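Long-range contacts in alcohol dehydrogenase (Escherichia coli, PDB 5VM2), which probably acts as a zinc-dependent NAD(H)- or NADP(H)-linked alcohol dehydrogenase, though its substrate specificity is unknown and it is implicated in membrane biogenesis: residues N3-L8 against A124-L129; P153-M158 against F291-R296; T250-P255 against A273-F278. All blocks are in the same frame, centred on the assembly; numbering follows the deposited sequence.

Interaction 1: residues N3-L8 against A124-L129; sequences NSKAIL and ALTHYL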
ATOM      1  N   ASN A   3       2.152  26.092  -9.253  1.00 72.80           N
ATOM      2  CA  ASN A   3       1.791  24.862  -8.570  1.00 64.98           C
ATOM      3  C   ASN A   3       0.391  24.982  -7.978  1.00 62.31           C
ATOM      4  O   ASN A   3      -0.190  26.067  -7.895  1.00 63.73           O
ATOM      5  CB  ASN A   3       2.816  24.549  -7.469  1.00 61.52           C
ATOM      6  CG  ASN A   3       2.766  23.111  -7.007  1.00 57.52           C
ATOM      7  OD1 ASN A   3       2.195  22.251  -7.675  1.00 57.82           O
ATOM      8  ND2 ASN A   3       3.368  22.841  -5.857  1.00 55.90           N
ATOM      9  N   SER A   4      -0.151  23.837  -7.573  1.00 58.48           N
ATOM     10  CA  SER A   4      -1.397  23.776  -6.824  1.00 56.40           C
ATOM     11  C   SER A   4      -1.396  22.488  -6.017  1.00 51.85           C
ATOM     12  O   SER A   4      -0.606  21.576  -6.273  1.00 49.50           O
ATOM     13  CB  SER A   4      -2.623  23.843  -7.744  1.00 57.48           C
ATOM     14  OG  SER A   4      -2.847  22.603  -8.396  1.00 56.40           O
ATOM     15  N   LYS A   5      -2.272  22.427  -5.017  1.00 52.08           N
ATOM     16  CA  LYS A   5      -2.441  21.216  -4.228  1.00 50.35           C
ATOM     17  C   LYS A   5      -3.919  20.987  -3.965  1.00 49.18           C
ATOM     18  O   LYS A   5      -4.699  21.936  -3.844  1.00 52.60           O
ATOM     19  CB  LYS A   5      -1.711  21.267  -2.872  1.00 53.64           C
ATOM     20  CG  LYS A   5      -0.444  22.087  -2.825  1.00 57.88           C
ATOM     21  CD  LYS A   5       0.046  22.275  -1.387  1.00 60.45           C
ATOM     22  CE  LYS A   5      -0.810  23.267  -0.612  1.00 63.88           C
ATOM     23  NZ  LYS A   5      -0.212  23.629   0.709  1.00 65.54           N
ATOM     24  N   ALA A   6      -4.291  19.716  -3.868  1.00 45.90           N
ATOM     25  CA  ALA A   6      -5.616  19.324  -3.408  1.00 46.78           C
ATOM     26  C   ALA A   6      -5.590  19.219  -1.889  1.00 46.96           C
ATOM     27  O   ALA A   6      -4.777  18.478  -1.325  1.00 45.55           O
ATOM     28  CB  ALA A   6      -6.043  17.999  -4.036  1.00 45.59           C
ATOM     29  N   ILE A   7      -6.479  19.956  -1.230  1.00 49.22           N
ATOM     30  CA  ILE A   7      -6.494  20.068   0.222  1.00 49.91           C
ATOM     31  C   ILE A   7      -7.825  19.543   0.739  1.00 49.33           C
ATOM     32  O   ILE A   7      -8.869  19.743   0.110  1.00 49.62           O
ATOM     33  CB  ILE A   7      -6.262  21.530   0.668  1.00 56.65           C
ATOM     34  CG1 ILE A   7      -4.773  21.859   0.668  1.00 58.34           C
ATOM     35  CG2 ILE A   7      -6.862  21.809   2.035  1.00 60.96           C
ATOM     36  CD1 ILE A   7      -4.115  21.577  -0.637  1.00 58.00           C
ATOM     37  N   LEU A   8      -7.782  18.856   1.880  1.00 50.44           N
ATOM     38  CA  LEU A   8      -8.994  18.503   2.617  1.00 53.22           C
ATOM     39  C   LEU A   8      -9.435  19.735   3.399  1.00 53.78           C
ATOM     40  O   LEU A   8      -9.003  19.975   4.529  1.00 54.14           O
ATOM     41  CB  LEU A   8      -8.748  17.310   3.532  1.00 56.40           C
ATOM     42  CG  LEU A   8      -9.966  16.833   4.326  1.00 59.56           C
ATOM     43  CD1 LEU A   8     -10.926  16.055   3.435  1.00 57.09           C
ATOM     44  CD2 LEU A   8      -9.533  15.996   5.520  1.00 61.48           C
ATOM     45  N   ALA A 124       0.668  14.122  -1.759  1.00 38.90           N
ATOM     46  CA  ALA A 124       1.184  13.862  -3.097  1.00 37.60           C
ATOM     47  C   ALA A 124       0.311  14.488  -4.175  1.00 38.79           C
ATOM     48  O   ALA A 124       0.769  14.656  -5.310  1.00 39.20           O
ATOM     49  CB  ALA A 124       1.309  12.357  -3.330  1.00 36.43           C
ATOM     50  N   LEU A 125      -0.935  14.833  -3.846  1.00 40.09           N
ATOM     51  CA  LEU A 125      -1.850  15.485  -4.784  1.00 40.93           C
ATOM     52  C   LEU A 125      -1.418  16.938  -4.960  1.00 44.55           C
ATOM     53  O   LEU A 125      -1.929  17.863  -4.323  1.00 45.12           O
ATOM     54  CB  LEU A 125      -3.289  15.378  -4.292  1.00 38.64           C
ATOM     55  CG  LEU A 125      -3.847  13.953  -4.300  1.00 37.59           C
ATOM     56  CD1 LEU A 125      -5.163  13.875  -3.542  1.00 39.01           C
ATOM     57  CD2 LEU A 125      -4.019  13.466  -5.728  1.00 37.12           C
ATOM     58  N   THR A 126      -0.441  17.128  -5.842  1.00 47.61           N
ATOM     59  CA  THR A 126       0.085  18.440  -6.189  1.00 48.74           C
ATOM     60  C   THR A 126       0.850  18.282  -7.492  1.00 49.25           C
ATOM     61  O   THR A 126       1.200  17.167  -7.887  1.00 48.05           O
ATOM     62  CB  THR A 126       0.987  19.006  -5.082  1.00 49.10           C
ATOM     63  OG1 THR A 126       1.488  20.297  -5.465  1.00 50.21           O
ATOM     64  CG2 THR A 126       2.151  18.070  -4.815  1.00 47.11           C
ATOM     65  N   HIS A 127       1.090  19.404  -8.172  1.00 50.60           N
ATOM     66  CA  HIS A 127       1.825  19.329  -9.430  1.00 51.92           C
ATOM     67  C   HIS A 127       3.318  19.139  -9.204  1.00 51.50           C
ATOM     68  O   HIS A 127       3.979  18.468 -10.006  1.00 52.72           O
ATOM     69  CB  HIS A 127       1.577  20.581 -10.276  1.00 55.85           C
ATOM     70  CG  HIS A 127       0.219  20.629 -10.903  1.00 59.53           C
ATOM     71  ND1 HIS A 127      -0.155  19.793 -11.932  1.00 60.17           N
ATOM     72  CD2 HIS A 127      -0.854  21.415 -10.648  1.00 61.69           C
ATOM     73  CE1 HIS A 127      -1.402  20.058 -12.282  1.00 61.82           C
ATOM     74  NE2 HIS A 127      -1.849  21.038 -11.519  1.00 62.73           N
ATOM     75  N   TYR A 128       3.859  19.697  -8.123  1.00 49.51           N
ATOM     76  CA  TYR A 128       5.291  19.686  -7.862  1.00 48.01           C
ATOM     77  C   TYR A 128       5.538  19.390  -6.392  1.00 49.35           C
ATOM     78  O   TYR A 128       4.887  19.971  -5.519  1.00 50.64           O
ATOM     79  CB  TYR A 128       5.937  21.031  -8.227  1.00 48.50           C
ATOM     80  CG  TYR A 128       5.894  21.362  -9.701  1.00 52.10           C
ATOM     81  CD1 TYR A 128       6.894  20.923 -10.558  1.00 54.24           C
ATOM     82  CD2 TYR A 128       4.850  22.104 -10.237  1.00 54.56           C
ATOM     83  CE1 TYR A 128       6.858  21.219 -11.912  1.00 57.07           C
ATOM     84  CE2 TYR A 128       4.804  22.403 -11.592  1.00 57.14           C
ATOM     85  CZ  TYR A 128       5.812  21.958 -12.422  1.00 57.72           C
ATOM     86  OH  TYR A 128       5.777  22.250 -13.768  1.00 59.71           O
ATOM     87  N   LEU A 129       6.488  18.497  -6.124  1.00 48.95           N
ATOM     88  CA  LEU A 129       6.895  18.217  -4.754  1.00 48.06           C
ATOM     89  C   LEU A 129       8.378  17.870  -4.725  1.00 46.13           C
ATOM     90  O   LEU A 129       8.974  17.507  -5.743  1.00 45.14           O
ATOM     91  CB  LEU A 129       6.057  17.089  -4.128  1.00 47.31           C
ATOM     92  CG  LEU A 129       6.084  15.661  -4.684  1.00 45.31           C
ATOM     93  CD1 LEU A 129       7.277  14.856  -4.169  1.00 45.64           C
ATOM     94  CD2 LEU A 129       4.791  14.943  -4.328  1.00 42.76           C
TER
HETATM   95  O   HOH W   1      -2.343  17.667  -1.341  1.00 45.60           O
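In the GroES-like part of the enzyme, the N-terminal strand 3-10 meets the loop leading into strand 128-132 through one beta bridge, K5 with T126, and N3 docks its amide on the far end of that loop. The two backbones run nearly antiparallel, and the CA atoms of K5 and T126 are 4.2 Å apart. A6 N donates to L125 O at 3.0 Å with an N-H...O angle of 164°, a nearly straight bond. L125 is the centre of an inverse gamma turn, and its carbonyl also takes a hydrogen from a water that donates in turn to A6 O. Beside it, A6 CB rests on L125 CB at 3.8 Å.

T126 OG1 donates a short bond, 2.6 Å, to S4 O, with the donor tilted 33° from the carbonyl plane. This hydroxyl lies anti to the T126 backbone N (chi1 180°), which turns it onto strand 3-10. S4 O also takes a weak bond from H127 N, whereas the buried S4 N has no partner in the model. The N3 side chain crosses that of T126 at about a right angle. Its OD1 receives two weak bonds, from the backbone N atoms of H127 and Y128, while N3 ND2 donates to Y128 O at 3.3 Å; the amide is engaged at both ends, though mostly by weak bonds, which limits its rotation. OD1 also lies at the edge of the Y128 ring. S4 OG comes to the edge of the H127 ring, 3.2 Å from CD2, but its hydrogen-bond partner is Y321 OH.

Strand 13-19 pairs with the other edge of strand 3-10, through backbone bonds such as K5 with I17. L125, Y128 and L129 reach strand 28-37, and K5 NZ forms a salt bridge with E60.

Interaction 2: residues P153-M158 against F291-R296; sequences PAAVGM and FRYANR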
ATOM      1  N   PRO A 153       1.852   0.374  -2.853  1.00 25.60           N
ATOM      2  CA  PRO A 153       1.048  -0.714  -2.281  1.00 24.16           C
ATOM      3  C   PRO A 153       1.615  -2.088  -2.590  1.00 27.19           C
ATOM      4  O   PRO A 153       1.483  -3.000  -1.763  1.00 28.27           O
ATOM      5  CB  PRO A 153      -0.337  -0.513  -2.914  1.00 23.37           C
ATOM      6  CG  PRO A 153      -0.067   0.239  -4.187  1.00 25.29           C
ATOM      7  CD  PRO A 153       1.086   1.142  -3.856  1.00 27.34           C
ATOM      8  N   ALA A 154       2.254  -2.268  -3.749  1.00 26.64           N
ATOM      9  CA  ALA A 154       2.919  -3.539  -4.019  1.00 27.38           C
ATOM     10  C   ALA A 154       4.029  -3.797  -3.006  1.00 27.05           C
ATOM     11  O   ALA A 154       4.237  -4.939  -2.577  1.00 28.50           O
ATOM     12  CB  ALA A 154       3.474  -3.552  -5.443  1.00 27.23           C
ATOM     13  N   ALA A 155       4.742  -2.744  -2.607  1.00 26.17           N
ATOM     14  CA  ALA A 155       5.775  -2.882  -1.586  1.00 24.66           C
ATOM     15  C   ALA A 155       5.191  -3.313  -0.248  1.00 27.14           C
ATOM     16  O   ALA A 155       5.853  -4.028   0.516  1.00 30.14           O
ATOM     17  CB  ALA A 155       6.537  -1.564  -1.433  1.00 23.73           C
ATOM     18  N   VAL A 156       3.968  -2.874   0.060  1.00 26.86           N
ATOM     19  CA  VAL A 156       3.284  -3.321   1.273  1.00 26.93           C
ATOM     20  C   VAL A 156       3.116  -4.836   1.263  1.00 28.53           C
ATOM     21  O   VAL A 156       3.403  -5.520   2.256  1.00 25.22           O
ATOM     22  CB  VAL A 156       1.925  -2.611   1.411  1.00 28.09           C
ATOM     23  CG1 VAL A 156       1.118  -3.220   2.550  1.00 29.73           C
ATOM     24  CG2 VAL A 156       2.120  -1.111   1.616  1.00 29.43           C
ATOM     25  N   GLY A 157       2.622  -5.382   0.148  1.00 26.97           N
ATOM     26  CA  GLY A 157       2.455  -6.823   0.061  1.00 25.47           C
ATOM     27  C   GLY A 157       3.782  -7.553   0.009  1.00 26.22           C
ATOM     28  O   GLY A 157       3.922  -8.649   0.558  1.00 26.90           O
ATOM     29  N   MET A 158       4.777  -6.954  -0.649  1.00 25.06           N
ATOM     30  CA  MET A 158       6.098  -7.571  -0.708  1.00 26.71           C
ATOM     31  C   MET A 158       6.715  -7.685   0.681  1.00 26.43           C
ATOM     32  O   MET A 158       7.299  -8.718   1.027  1.00 26.00           O
ATOM     33  CB  MET A 158       7.010  -6.771  -1.637  1.00 30.10           C
ATOM     34  CG  MET A 158       8.328  -7.469  -1.970  1.00 34.36           C
ATOM     35  SD  MET A 158       8.134  -8.944  -3.004  1.00 40.82           S
ATOM     36  CE  MET A 158       6.939  -8.355  -4.189  1.00 41.45           C
ATOM     37  N   PHE A 291       3.849  -3.469   8.988  1.00 30.37           N
ATOM     38  CA  PHE A 291       3.718  -2.016   8.921  1.00 30.66           C
ATOM     39  C   PHE A 291       4.501  -1.468   7.733  1.00 31.36           C
ATOM     40  O   PHE A 291       5.735  -1.407   7.771  1.00 34.03           O
ATOM     41  CB  PHE A 291       4.194  -1.383  10.222  1.00 27.74           C
ATOM     42  CG  PHE A 291       3.835   0.064  10.353  1.00 31.83           C
ATOM     43  CD1 PHE A 291       4.799   1.051  10.191  1.00 32.05           C
ATOM     44  CD2 PHE A 291       2.529   0.442  10.639  1.00 32.33           C
ATOM     45  CE1 PHE A 291       4.470   2.390  10.314  1.00 35.94           C
ATOM     46  CE2 PHE A 291       2.193   1.781  10.766  1.00 34.10           C
ATOM     47  CZ  PHE A 291       3.162   2.757  10.601  1.00 36.63           C
ATOM     48  N   ARG A 292       3.776  -1.045   6.694  1.00 27.55           N
ATOM     49  CA  ARG A 292       4.367  -0.430   5.508  1.00 26.66           C
ATOM     50  C   ARG A 292       5.466  -1.308   4.912  1.00 25.16           C
ATOM     51  O   ARG A 292       5.193  -2.422   4.458  1.00 27.01           O
ATOM     52  CB  ARG A 292       4.903   0.968   5.843  1.00 28.41           C
ATOM     53  CG  ARG A 292       3.800   1.960   6.225  1.00 31.49           C
ATOM     54  CD  ARG A 292       4.364   3.293   6.691  1.00 33.41           C
ATOM     55  NE  ARG A 292       3.315   4.228   7.090  1.00 33.87           N
ATOM     56  CZ  ARG A 292       3.494   5.221   7.954  1.00 34.95           C
ATOM     57  NH1 ARG A 292       4.682   5.408   8.513  1.00 35.73           N
ATOM     58  NH2 ARG A 292       2.486   6.027   8.263  1.00 36.87           N
ATOM     59  N   TYR A 293       6.704  -0.823   4.896  1.00 25.03           N
ATOM     60  CA  TYR A 293       7.764  -1.519   4.176  1.00 26.44           C
ATOM     61  C   TYR A 293       9.104  -0.975   4.640  1.00 28.48           C
ATOM     62  O   TYR A 293       9.204   0.177   5.069  1.00 31.43           O
ATOM     63  CB  TYR A 293       7.624  -1.330   2.657  1.00 26.29           C
ATOM     64  CG  TYR A 293       6.965  -0.015   2.357  1.00 28.40           C
ATOM     65  CD1 TYR A 293       7.667   1.175   2.495  1.00 29.18           C
ATOM     66  CD2 TYR A 293       5.623   0.050   2.009  1.00 29.73           C
ATOM     67  CE1 TYR A 293       7.064   2.386   2.263  1.00 30.41           C
ATOM     68  CE2 TYR A 293       5.011   1.257   1.778  1.00 31.93           C
ATOM     69  CZ  TYR A 293       5.738   2.421   1.908  1.00 30.95           C
ATOM     70  OH  TYR A 293       5.132   3.630   1.684  1.00 31.91           O
ATOM     71  N   ALA A 294      10.127  -1.818   4.538  1.00 26.92           N
ATOM     72  CA  ALA A 294      11.507  -1.398   4.727  1.00 28.78           C
ATOM     73  C   ALA A 294      12.361  -2.127   3.707  1.00 29.39           C
ATOM     74  O   ALA A 294      12.299  -3.356   3.622  1.00 30.73           O
ATOM     75  CB  ALA A 294      12.001  -1.698   6.147  1.00 29.25           C
ATOM     76  N   ASN A 295      13.138  -1.365   2.931  1.00 28.47           N
ATOM     77  CA  ASN A 295      14.095  -1.884   1.947  1.00 32.71           C
ATOM     78  C   ASN A 295      13.434  -2.789   0.903  1.00 32.22           C
ATOM     79  O   ASN A 295      14.063  -3.723   0.398  1.00 33.46           O
ATOM     80  CB  ASN A 295      15.247  -2.629   2.634  1.00 34.52           C
ATOM     81  CG  ASN A 295      15.816  -1.864   3.819  1.00 39.00           C
ATOM     82  OD1 ASN A 295      16.190  -0.700   3.695  1.00 42.37           O
ATOM     83  ND2 ASN A 295      15.877  -2.518   4.975  1.00 38.32           N
ATOM     84  N   ARG A 296      12.189  -2.479   0.522  1.00 30.03           N
ATOM     85  CA  ARG A 296      11.447  -3.301  -0.430  1.00 28.57           C
ATOM     86  C   ARG A 296      11.285  -2.674  -1.807  1.00 31.43           C
ATOM     87  O   ARG A 296      10.830  -3.366  -2.725  1.00 34.39           O
ATOM     88  CB  ARG A 296      10.048  -3.631   0.112  1.00 25.80           C
ATOM     89  CG  ARG A 296      10.010  -4.087   1.553  1.00 27.10           C
ATOM     90  CD  ARG A 296      10.852  -5.345   1.785  1.00 31.25           C
ATOM     91  NE  ARG A 296      10.595  -5.897   3.115  1.00 33.55           N
ATOM     92  CZ  ARG A 296      11.184  -6.978   3.610  1.00 35.32           C
ATOM     93  NH1 ARG A 296      12.086  -7.640   2.893  1.00 37.08           N
ATOM     94  NH2 ARG A 296      10.874  -7.399   4.830  1.00 35.00           N
TER
HETATM   95  O   HOH W   2       3.305  -4.156   4.635  1.00 34.24           O
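Apolar contacts join Y293 to one side of the helix 145-163. V156 CG2 touches the edge of the tyrosine ring, near its plane, at 3.7 Å from CD2, and the two side chains cross obliquely. With CG2 anti to the V156 carbonyl carbon, this branch, rather than CG1, is the one at the ring edge. A155 CB approaches Y293 CD2 to 3.9 Å. A little further along, A155 CB and R296 CB are 4.4 Å apart. One face of the Y293 ring is covered by R292 CB, 3.9 Å above the plane and over its centre.

The loop 291-296 follows strand 286-290, outermost within this chain in the parallel Rossmann-type sheet, and precedes helix 297-305; the contact sets the loop that leaves this edge strand against helix 145-163, which supplies E152 to the magnesium site.

Polar links between the two segments run through water, as no direct hydrogen bond spans them. One water donates both to V156 O at 2.7 Å and to R292 O at 2.6 Å. The polar ends of the side chains turn to the same helix: Y293 OH bonds to E152 OE2, a second-shell tie to a magnesium ligand, and R296 NE bonds to H159 ND1.

The R292 guanidinium makes a cation-pi contact with F114, outside the two segments, and F291 CZ lies 3.6 Å over its centre.

Interaction 3: residues T250-P255 against A273-F278; sequences TVKQAP and ASAINF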
ATOM      1  N   THR A 250     -12.287 -11.251   9.618  1.00 65.91           N
ATOM      2  CA  THR A 250     -11.116 -11.967   9.129  1.00 59.18           C
ATOM      3  C   THR A 250     -10.098 -12.198  10.240  1.00 55.91           C
ATOM      4  O   THR A 250      -9.573 -13.307  10.387  1.00 55.46           O
ATOM      5  CB  THR A 250     -10.492 -11.196   7.965  1.00 57.58           C
ATOM      6  OG1 THR A 250     -10.479  -9.795   8.273  1.00 61.36           O
ATOM      7  CG2 THR A 250     -11.297 -11.418   6.696  1.00 58.74           C
ATOM      8  N   VAL A 251      -9.799 -11.158  11.024  1.00 55.22           N
ATOM      9  CA  VAL A 251      -8.810 -11.288  12.095  1.00 54.06           C
ATOM     10  C   VAL A 251      -9.223 -12.390  13.066  1.00 52.66           C
ATOM     11  O   VAL A 251      -8.428 -13.274  13.410  1.00 49.11           O
ATOM     12  CB  VAL A 251      -8.626  -9.941  12.821  1.00 59.49           C
ATOM     13  CG1 VAL A 251      -7.806 -10.126  14.083  1.00 59.09           C
ATOM     14  CG2 VAL A 251      -7.975  -8.919  11.904  1.00 61.10           C
ATOM     15  N   LYS A 252     -10.481 -12.356  13.508  1.00 54.27           N
ATOM     16  CA  LYS A 252     -10.994 -13.382  14.410  1.00 53.01           C
ATOM     17  C   LYS A 252     -11.018 -14.756  13.750  1.00 49.13           C
ATOM     18  O   LYS A 252     -10.966 -15.779  14.444  1.00 49.43           O
ATOM     19  CB  LYS A 252     -12.393 -12.985  14.876  1.00 54.89           C
ATOM     20  CG  LYS A 252     -12.967 -13.809  16.009  1.00 57.65           C
ATOM     21  CD  LYS A 252     -14.159 -13.086  16.613  1.00 64.19           C
ATOM     22  CE  LYS A 252     -14.954 -13.990  17.536  1.00 69.75           C
ATOM     23  NZ  LYS A 252     -14.162 -14.442  18.704  1.00 70.89           N
ATOM     24  N   GLN A 253     -11.102 -14.799  12.415  1.00 46.07           N
ATOM     25  CA  GLN A 253     -11.136 -16.064  11.686  1.00 45.12           C
ATOM     26  C   GLN A 253      -9.767 -16.726  11.615  1.00 40.63           C
ATOM     27  O   GLN A 253      -9.677 -17.959  11.657  1.00 39.82           O
ATOM     28  CB  GLN A 253     -11.649 -15.842  10.261  1.00 48.80           C
ATOM     29  CG  GLN A 253     -13.144 -16.033  10.060  1.00 56.37           C
ATOM     30  CD  GLN A 253     -13.554 -15.828   8.609  1.00 60.02           C
ATOM     31  OE1 GLN A 253     -12.733 -15.465   7.766  1.00 59.00           O
ATOM     32  NE2 GLN A 253     -14.830 -16.051   8.316  1.00 65.30           N
ATOM     33  N   ALA A 254      -8.702 -15.928  11.500  1.00 37.54           N
ATOM     34  CA  ALA A 254      -7.378 -16.483  11.226  1.00 34.68           C
ATOM     35  C   ALA A 254      -6.923 -17.550  12.216  1.00 34.59           C
ATOM     36  O   ALA A 254      -6.271 -18.513  11.773  1.00 34.21           O
ATOM     37  CB  ALA A 254      -6.350 -15.348  11.153  1.00 32.10           C
ATOM     38  N   PRO A 255      -7.200 -17.457  13.528  1.00 33.64           N
ATOM     39  CA  PRO A 255      -6.816 -18.563  14.422  1.00 33.51           C
ATOM     40  C   PRO A 255      -7.314 -19.925  13.968  1.00 35.22           C
ATOM     41  O   PRO A 255      -6.620 -20.930  14.155  1.00 34.05           O
ATOM     42  CB  PRO A 255      -7.449 -18.157  15.762  1.00 36.48           C
ATOM     43  CG  PRO A 255      -7.493 -16.688  15.717  1.00 37.38           C
ATOM     44  CD  PRO A 255      -7.727 -16.306  14.290  1.00 36.66           C
ATOM     45  N   ALA A 273     -10.760  -3.447  18.435  1.00 96.48           N
ATOM     46  CA  ALA A 273     -10.240  -4.628  19.103  1.00 86.61           C
ATOM     47  C   ALA A 273     -10.874  -5.883  18.516  1.00 78.06           C
ATOM     48  O   ALA A 273     -11.986  -5.852  17.986  1.00 78.96           O
ATOM     49  CB  ALA A 273     -10.504  -4.560  20.607  1.00 90.10           C
ATOM     50  N   SER A 274     -10.151  -6.995  18.611  1.00 70.94           N
ATOM     51  CA  SER A 274     -10.631  -8.268  18.088  1.00 67.21           C
ATOM     52  C   SER A 274     -10.338  -9.368  19.095  1.00 65.64           C
ATOM     53  O   SER A 274      -9.203  -9.497  19.561  1.00 63.87           O
ATOM     54  CB  SER A 274      -9.976  -8.595  16.739  1.00 62.69           C
ATOM     55  OG  SER A 274      -8.570  -8.713  16.874  1.00 60.07           O
ATOM     56  N   ALA A 275     -11.359 -10.156  19.425  1.00 46.70           N
ATOM     57  CA  ALA A 275     -11.219 -11.241  20.390  1.00 47.58           C
ATOM     58  C   ALA A 275     -10.512 -12.426  19.739  1.00 47.59           C
ATOM     59  O   ALA A 275     -11.019 -13.006  18.772  1.00 49.69           O
ATOM     60  CB  ALA A 275     -12.588 -11.655  20.927  1.00 50.90           C
ATOM     61  N   ILE A 276      -9.345 -12.788  20.268  1.00 45.53           N
ATOM     62  CA  ILE A 276      -8.522 -13.858  19.715  1.00 42.47           C
ATOM     63  C   ILE A 276      -8.679 -15.101  20.581  1.00 43.98           C
ATOM     64  O   ILE A 276      -8.594 -15.027  21.815  1.00 44.76           O
ATOM     65  CB  ILE A 276      -7.046 -13.438  19.625  1.00 40.52           C
ATOM     66  CG1 ILE A 276      -6.877 -12.250  18.674  1.00 41.27           C
ATOM     67  CG2 ILE A 276      -6.180 -14.616  19.178  1.00 40.25           C
ATOM     68  CD1 ILE A 276      -7.654 -12.379  17.378  1.00 43.36           C
ATOM     69  N   ASN A 277      -8.908 -16.244  19.940  1.00 44.88           N
ATOM     70  CA  ASN A 277      -9.001 -17.526  20.636  1.00 44.92           C
ATOM     71  C   ASN A 277      -7.609 -18.149  20.643  1.00 42.48           C
ATOM     72  O   ASN A 277      -7.231 -18.895  19.736  1.00 39.57           O
ATOM     73  CB  ASN A 277     -10.032 -18.429  19.968  1.00 47.60           C
ATOM     74  CG  ASN A 277     -10.271 -19.721  20.734  1.00 49.17           C
ATOM     75  OD1 ASN A 277      -9.452 -20.142  21.549  1.00 48.33           O
ATOM     76  ND2 ASN A 277     -11.405 -20.358  20.468  1.00 50.83           N
ATOM     77  N   PHE A 278      -6.837 -17.849  21.694  1.00 41.69           N
ATOM     78  CA  PHE A 278      -5.466 -18.347  21.768  1.00 41.91           C
ATOM     79  C   PHE A 278      -5.410 -19.852  21.994  1.00 44.42           C
ATOM     80  O   PHE A 278      -4.406 -20.488  21.649  1.00 43.07           O
ATOM     81  CB  PHE A 278      -4.696 -17.610  22.860  1.00 41.80           C
ATOM     82  CG  PHE A 278      -4.195 -16.268  22.421  1.00 41.81           C
ATOM     83  CD1 PHE A 278      -3.230 -16.172  21.433  1.00 41.02           C
ATOM     84  CD2 PHE A 278      -4.709 -15.104  22.969  1.00 43.18           C
ATOM     85  CE1 PHE A 278      -2.773 -14.936  20.999  1.00 41.11           C
ATOM     86  CE2 PHE A 278      -4.255 -13.863  22.549  1.00 42.81           C
ATOM     87  CZ  PHE A 278      -3.284 -13.778  21.563  1.00 42.11           C
TER
HETATM   88  O   HOH W   3     -10.227 -15.853  17.238  1.00 59.01           O
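V251 and I276 face each other through single methyl groups: V251 CG1 lies 4.0 Å from I276 CD1. V251 projects its CB toward the loop 273-278, and CG1 stands anti to the backbone N (chi1 170°), which carries it out over both S274 and I276. S274 OG comes to 3.2 Å from the same methyl, a close polar-to-apolar approach. I276 is used on two branches, since its CG2 is met by P255 CG at 4.2 Å while CD1 serves V251. The same CG2 is also engaged within the loop, where it sits 3.7 Å above the centre of the F278 ring in a CH-pi type arrangement.

K252 runs alongside A275. Its CG, at 3.5 Å from A275 O, lies beside the carbonyl, and the chain bends at the last torsion (chi4 63°), bringing NZ round to a weak bond with A275 O, also 3.5 Å long. P255 CB lies 4.0 Å from N277 O; the side-chain amide of N277 bonds through ND2 to Y256 OH.

A water bridges the two backbones: it donates to K252 O, accepts from N277 N at 3.0 Å, and makes a weak bond to A275 O. The helix 248-253 lies just before strand 258-259 and, with the loop between strands 262-267 and 286-290, belongs to the Rossmann-type part of the chain.

The two apolar pairs, V251 with I276 and P255 with I276, imply a mainly van der Waals contact with one water and a weak lysine bond at its edge; K252 and A275, both exposed, stand at that edge, while V251 and P255 are buried.

Interaction 1 closes before the other two open, and interaction 3 falls between the two segments of interaction 2. Interaction 1 lies toward one end, with its centre about 24 Å from that of interaction 2 and 40 Å from that of interaction 3, which is on the opposite side of the chain's centre. Interaction 2 is the central one, about 7 Å from the centre of the chain, and its nearest atoms are about 11 Å from interaction 1 and 13 Å from interaction 3. It is also closest to the magnesium ion, about 5 Å from the V156 side chain; L125 of interaction 1 is about 12 Å from that ion. The R292 side chain is about 11 Å from the zinc.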